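Endo-1,4-beta-xylanase (Bacteroides thetaiotaomicron VPI-5482, PDB 3KST) probably hydrolyses O-glycosidic bonds in plant xylan, as a calcium-containing member of glycoside hydrolase family 43. Local coordinates at residues A[267-270]-A[274-277]. Residues are numbered along the deposited sequence; the frame is centred on the assembly and turned at random.
Sequences HAHW and EIQP
H269 and I275 meet through a CH-pi contact, a compact example of how the loop between two antiparallel strands is held together close to its base. The isoleucine sets CG1 over one face of the imidazole, 3.8 Å from the ring centroid and only 7° off the normal, while its second branch, CG2, comes to 3.6 Å from CD2 of H269. The two side chains lie alongside each other and point the same way; with CG of H269 anti to its own carbonyl carbon (chi1 -66°), the ring stands next to the isoleucine. Its far end is fixed as well, since NE2 is hydrogen-bonded to the carbonyl oxygen of Y210. Were H269 cut back to an alanine, CG1 of I275 would be likely to lose the flat surface it rests on, and the Y210 carbonyl its imidazole partner.

A single hydrogen bond joins the two backbones: W270 N donates to I275 O at 2.9 Å, in a bond nearly straight at the hydrogen (168°).

Van der Waals packing completes the contact on the indole side. P277, which follows a cis peptide bond, lays its apolar CD over one face of the W270 ring toward its rim, 3.8 Å from CE3, whereas its carbonyl oxygen lies at the ring edge, 3.6 Å from W270 CE3. CB of E274 approaches another part of that edge, 4.1 Å from CD1. Y21 also meets the indole, its ring inclined to it.

Together these contacts close the surface turn connecting antiparallel strands 262-268 and 279-287, a beta-hairpin connection in the five-bladed beta-propeller characteristic of family 43, with the H269 side chain about 10 Å from those of the predicted catalytic residues D26 and E190.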
loop_
_atom_site.group_PDB
_atom_site.type_symbol
_atom_site.label_atom_id
_atom_site.label_comp_id
_atom_site.label_asym_id
_atom_site.label_seq_id
_atom_site.Cartn_x
_atom_site.Cartn_y
_atom_site.Cartn_z
ATOM N N HIS A 267 -7.196 -5.652 -1.101
ATOM C CA HIS A 267 -8.413 -5.890 -0.334
ATOM C C HIS A 267 -9.636 -5.956 -1.244
ATOM O O HIS A 267 -9.598 -5.606 -2.432
ATOM C CB HIS A 267 -8.613 -4.874 0.802
ATOM C CG HIS A 267 -9.026 -3.512 0.353
ATOM N ND1 HIS A 267 -8.282 -2.388 0.640
ATOM C CD2 HIS A 267 -10.099 -3.080 -0.355
ATOM C CE1 HIS A 267 -8.883 -1.325 0.136
ATOM N NE2 HIS A 267 -9.981 -1.721 -0.485
ATOM N N ALA A 268 -10.741 -6.383 -0.656
ATOM C CA ALA A 268 -12.035 -6.394 -1.317
ATOM C C ALA A 268 -13.097 -6.231 -0.232
ATOM O O ALA A 268 -12.805 -6.416 0.952
ATOM C CB ALA A 268 -12.215 -7.689 -2.055
ATOM N N HIS A 269 -14.312 -5.859 -0.622
ATOM C CA HIS A 269 -15.422 -5.811 0.328
ATOM C C HIS A 269 -15.648 -7.186 0.971
ATOM O O HIS A 269 -15.203 -8.225 0.421
ATOM C CB HIS A 269 -16.730 -5.357 -0.332
ATOM C CG HIS A 269 -16.714 -3.945 -0.816
ATOM N ND1 HIS A 269 -17.590 -3.472 -1.769
ATOM C CD2 HIS A 269 -15.899 -2.907 -0.506
ATOM C CE1 HIS A 269 -17.339 -2.194 -1.999
ATOM N NE2 HIS A 269 -16.313 -1.825 -1.247
ATOM N N TRP A 270 -16.259 -7.171 2.156
ATOM C CA TRP A 270 -16.615 -8.402 2.862
ATOM C C TRP A 270 -17.404 -9.351 1.950
ATOM O O TRP A 270 -17.133 -10.544 1.917
ATOM C CB TRP A 270 -17.387 -8.093 4.137
ATOM C CG TRP A 270 -17.911 -9.283 4.786
ATOM C CD1 TRP A 270 -19.202 -9.679 4.798
ATOM C CD2 TRP A 270 -17.161 -10.319 5.445
ATOM N NE1 TRP A 270 -19.327 -10.867 5.454
ATOM C CE2 TRP A 270 -18.088 -11.291 5.855
ATOM C CE3 TRP A 270 -15.802 -10.507 5.747
ATOM C CZ2 TRP A 270 -17.709 -12.452 6.544
ATOM C CZ3 TRP A 270 -15.426 -11.652 6.419
ATOM C CH2 TRP A 270 -16.397 -12.610 6.827
ATOM N N GLU A 274 -22.285 -6.400 1.882
ATOM C CA GLU A 274 -21.699 -5.647 2.980
ATOM C C GLU A 274 -20.248 -5.252 2.655
ATOM O O GLU A 274 -19.475 -6.090 2.210
ATOM C CB GLU A 274 -21.772 -6.591 4.187
ATOM C CG GLU A 274 -21.123 -6.141 5.480
ATOM C CD GLU A 274 -21.750 -4.919 6.138
ATOM O OE1 GLU A 274 -22.941 -4.614 5.844
ATOM O OE2 GLU A 274 -21.029 -4.286 6.972
ATOM N N ILE A 275 -19.891 -3.993 2.874
ATOM C CA ILE A 275 -18.502 -3.544 2.675
ATOM C C ILE A 275 -17.610 -4.043 3.811
ATOM O O ILE A 275 -16.541 -4.628 3.557
ATOM C CB ILE A 275 -18.383 -2.015 2.627
ATOM C CG1 ILE A 275 -19.082 -1.454 1.392
ATOM C CG2 ILE A 275 -16.907 -1.554 2.647
ATOM C CD1 ILE A 275 -19.256 0.013 1.436
ATOM N N GLN A 276 -18.058 -3.814 5.048
ATOM C CA GLN A 276 -17.258 -4.122 6.237
ATOM C C GLN A 276 -17.397 -5.535 6.807
ATOM O O GLN A 276 -18.514 -6.012 6.966
ATOM C CB GLN A 276 -17.596 -3.217 7.412
ATOM C CG GLN A 276 -17.372 -1.768 7.266
ATOM C CD GLN A 276 -17.593 -1.074 8.605
ATOM O OE1 GLN A 276 -16.805 -1.236 9.552
ATOM N NE2 GLN A 276 -18.676 -0.314 8.701
ATOM N N PRO A 277 -16.288 -6.150 7.255
ATOM C CA PRO A 277 -14.926 -5.640 7.252
ATOM C C PRO A 277 -14.250 -6.026 5.938
ATOM O O PRO A 277 -14.474 -7.129 5.426
ATOM C CB PRO A 277 -14.289 -6.333 8.463
ATOM C CG PRO A 277 -14.988 -7.624 8.575
ATOM C CD PRO A 277 -16.356 -7.463 7.931
#